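Local coordinates for protein CSP3 (PDB 5FIG) that probably stores Cu(I) in the bacterial cytosol, binding many of the ions within a four-helix bundle and so protecting the cell against copper toxicity, at residues Arg40-Cys45 and Glu75-Glu80. Residues are numbered along the deposited sequence; the frame is centred on the assembly and turned at random.
Sequences RLDREC and EACGTE
Cys77 pushes its thiol against the flank of helix 36-57, where its sulfur meets three residues at once. SG lies 3.5 Å from Asp42 OD1 and also comes close to the backbone O of Leu41. It packs as well against the CB atoms of Leu41 and Cys45, each 3.9 Å away. With SG anti to its own backbone N (chi1 -170°), the sulfur is carried across the groove between the helices. Cys45 adopts the same rotamer, but the two thiols do not meet head on: its SG passes beside Cys77 CB. Cys45 SG stands 4.4 Å from Cys77 SG, far beyond disulfide bond length. Both cysteines are buried and not disulfide-linked, whereas Cys38 and Cys81 are joined by a disulfide.

Leu41, level with Cys77, packs its isobutyl group on the outer side of the sulfur and supplies the larger share of the apolar packing. Its CD1 reaches Glu80 CB at 3.6 Å and lies equally near the carbonyl O of Ala76, while CD2 faces Ala76 CB at 4.3 Å. The Leu41 and Glu80 side chains cross at about a right angle, and Glu80 meets Leu41 through CB and CG; its bend at chi2 (61°) directs the carboxylate away. No hydrogen bond joins the segments, which share van der Waals packing and the close approach of the Cys77 sulfur to oxygen.

The local axes run nearly antiparallel (152°) and approach to 9.1 Å, as expected for neighbouring helices of a four-helix bundle. Inward, Cys45 touches Cys15 and Cys19 of helix 6-27 and Cys77 touches Cys96 of helix 89-107, a cysteine-lined core consistent with Cu(I) storage. On the outer side, Phe62 of a second subunit packs on Ala76, extending the contact between helices 36-57 and 63-81 into the tetramer.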
ATOM      1  N   ARG B  40     -10.959  12.593   1.691  1.00 22.28           N
ATOM      2  CA  ARG B  40      -9.609  12.581   1.117  1.00 21.79           C
ATOM      3  C   ARG B  40      -8.523  12.302   2.127  1.00 19.65           C
ATOM      4  O   ARG B  40      -7.640  11.474   1.924  1.00 18.37           O
ATOM      5  CB  ARG B  40      -9.294  13.914   0.449  1.00 23.69           C
ATOM      6  CG  ARG B  40     -10.019  14.067  -0.855  1.00 26.36           C
ATOM      7  CD  ARG B  40      -9.760  15.476  -1.390  1.00 28.72           C
ATOM      8  NE  ARG B  40      -8.416  15.559  -1.923  1.00 29.37           N
ATOM      9  CZ  ARG B  40      -7.891  16.645  -2.480  1.00 31.77           C
ATOM     10  NH1 ARG B  40      -8.566  17.791  -2.505  1.00 34.09           N
ATOM     11  NH2 ARG B  40      -6.650  16.599  -2.954  1.00 32.24           N
ATOM     12  N   LEU B  41      -8.555  13.050   3.225  1.00 19.25           N
ATOM     13  CA  LEU B  41      -7.572  12.816   4.298  1.00 17.82           C
ATOM     14  C   LEU B  41      -7.688  11.463   4.976  1.00 16.61           C
ATOM     15  O   LEU B  41      -6.676  10.870   5.386  1.00 15.31           O
ATOM     16  CB  LEU B  41      -7.607  13.946   5.343  1.00 18.15           C
ATOM     17  CG  LEU B  41      -6.954  15.248   4.840  1.00 19.23           C
ATOM     18  CD1 LEU B  41      -7.312  16.422   5.699  1.00 20.17           C
ATOM     19  CD2 LEU B  41      -5.432  15.104   4.826  1.00 18.62           C
ATOM     20  N   ASP B  42      -8.905  10.962   5.123  1.00 17.17           N
ATOM     21  CA  ASP B  42      -9.104   9.607   5.711  1.00 16.72           C
ATOM     22  C   ASP B  42      -8.370   8.562   4.878  1.00 16.14           C
ATOM     23  O   ASP B  42      -7.758   7.628   5.428  1.00 15.25           O
ATOM     24  CB  ASP B  42     -10.575   9.197   5.729  1.00 18.15           C
ATOM     25  CG  ASP B  42     -11.367   9.847   6.842  1.00 19.26           C
ATOM     26  OD1 ASP B  42     -10.779  10.235   7.877  1.00 18.94           O
ATOM     27  OD2 ASP B  42     -12.615   9.947   6.661  1.00 21.58           O
ATOM     28  N   ARG B  43      -8.469   8.685   3.564  1.00 16.89           N
ATOM     29  CA  ARG B  43      -7.762   7.768   2.672  1.00 16.86           C
ATOM     30  C   ARG B  43      -6.242   7.884   2.838  1.00 16.42           C
ATOM     31  O   ARG B  43      -5.542   6.880   3.036  1.00 15.19           O
ATOM     32  CB  ARG B  43      -8.161   7.995   1.218  1.00 18.18           C
ATOM     33  CG  ARG B  43      -7.374   7.160   0.236  1.00 18.14           C
ATOM     34  CD  ARG B  43      -7.651   7.526  -1.186  1.00 19.84           C
ATOM     35  NE  ARG B  43      -6.967   6.651  -2.123  1.00 20.10           N
ATOM     36  CZ  ARG B  43      -6.933   6.819  -3.434  1.00 21.73           C
ATOM     37  NH1 ARG B  43      -7.595   7.810  -4.021  1.00 23.04           N
ATOM     38  NH2 ARG B  43      -6.264   5.950  -4.162  1.00 22.19           N
ATOM     39  N   GLU B  44      -5.744   9.125   2.833  1.00 17.47           N
ATOM     40  CA  GLU B  44      -4.314   9.351   2.944  1.00 18.36           C
ATOM     41  C   GLU B  44      -3.759   8.871   4.281  1.00 16.36           C
ATOM     42  O   GLU B  44      -2.654   8.280   4.370  1.00 15.67           O
ATOM     43  CB  GLU B  44      -4.034  10.889   2.730  1.00 20.81           C
ATOM     44  CG  GLU B  44      -4.236  11.263   1.291  1.00 24.82           C
ATOM     45  CD  GLU B  44      -3.596  12.608   1.015  1.00 27.94           C
ATOM     46  OE1 GLU B  44      -2.586  12.933   1.659  1.00 31.85           O
ATOM     47  OE2 GLU B  44      -4.152  13.371   0.194  1.00 31.98           O
ATOM     48  N   CYS B  45      -4.533   9.131   5.348  1.00 15.98           N
ATOM     49  CA  CYS B  45      -4.066   8.833   6.708  1.00 15.35           C
ATOM     50  C   CYS B  45      -4.078   7.321   6.969  1.00 14.91           C
ATOM     51  O   CYS B  45      -3.075   6.763   7.421  1.00 14.06           O
ATOM     52  CB  CYS B  45      -4.947   9.553   7.690  1.00 15.96           C
ATOM     53  SG  CYS B  45      -4.360   9.383   9.382  1.00 16.64           S
ATOM     54  N   GLU B  75      -2.079  14.464  12.054  1.00 17.52           N
ATOM     55  CA  GLU B  75      -2.423  15.790  12.639  0.50 18.92           C
ATOM     56  C   GLU B  75      -3.424  16.506  11.693  1.00 19.54           C
ATOM     57  O   GLU B  75      -4.485  16.987  12.093  1.00 19.58           O
ATOM     58  CB  GLU B  75      -1.109  16.655  12.975  0.50 20.44           C
ATOM     59  CG  GLU B  75      -0.495  16.229  14.279  0.50 20.97           C
ATOM     60  CD  GLU B  75       0.799  16.947  14.601  0.50 22.33           C
ATOM     61  OE1 GLU B  75       1.148  17.902  13.895  0.50 23.47           O
ATOM     62  OE2 GLU B  75       1.487  16.532  15.565  0.50 22.89           O
ATOM     63  N   ALA B  76      -3.139  16.515  10.394  1.00 18.92           N
ATOM     64  CA  ALA B  76      -4.060  17.149   9.417  1.00 19.68           C
ATOM     65  C   ALA B  76      -5.420  16.464   9.297  1.00 19.16           C
ATOM     66  O   ALA B  76      -6.473  17.136   9.165  1.00 20.08           O
ATOM     67  CB  ALA B  76      -3.423  17.216   8.032  1.00 19.88           C
ATOM     68  N   CYS B  77      -5.411  15.134   9.267  1.00 17.79           N
ATOM     69  CA  CYS B  77      -6.670  14.379   9.202  1.00 17.90           C
ATOM     70  C   CYS B  77      -7.532  14.652  10.426  1.00 18.26           C
ATOM     71  O   CYS B  77      -8.760  14.861  10.340  1.00 19.28           O
ATOM     72  CB  CYS B  77      -6.376  12.907   9.064  1.00 16.81           C
ATOM     73  SG  CYS B  77      -7.831  11.937   8.681  1.00 17.75           S
ATOM     74  N   GLY B  78      -6.891  14.627  11.575  1.00 17.95           N
ATOM     75  CA  GLY B  78      -7.598  14.951  12.851  1.00 18.78           C
ATOM     76  C   GLY B  78      -8.192  16.327  12.852  1.00 20.30           C
ATOM     77  O   GLY B  78      -9.320  16.551  13.293  1.00 21.31           O
ATOM     78  N   THR B  79      -7.421  17.314  12.368  1.00 20.75           N
ATOM     79  CA  THR B  79      -7.908  18.692  12.288  1.00 22.50           C
ATOM     80  C   THR B  79      -9.149  18.815  11.393  1.00 23.34           C
ATOM     81  O   THR B  79     -10.113  19.474  11.749  1.00 24.41           O
ATOM     82  CB  THR B  79      -6.741  19.642  11.845  1.00 23.10           C
ATOM     83  OG1 THR B  79      -5.686  19.544  12.815  1.00 22.60           O
ATOM     84  CG2 THR B  79      -7.181  21.081  11.737  1.00 25.29           C
ATOM     85  N   GLU B  80      -9.108  18.174  10.227  1.00 23.05           N
ATOM     86  CA  GLU B  80     -10.238  18.222   9.311  1.00 24.37           C
ATOM     87  C   GLU B  80     -11.440  17.415   9.797  1.00 24.40           C
ATOM     88  O   GLU B  80     -12.561  17.932   9.824  1.00 25.77           O
ATOM     89  CB  GLU B  80      -9.820  17.733   7.928  1.00 24.22           C
ATOM     90  CG  GLU B  80     -10.901  17.823   6.872  1.00 26.06           C
ATOM     91  CD  GLU B  80     -11.409  19.226   6.609  1.00 28.91           C
ATOM     92  OE1 GLU B  80     -10.717  20.243   6.915  1.00 29.79           O
ATOM     93  OE2 GLU B  80     -12.539  19.341   6.052  1.00 31.44           O
TER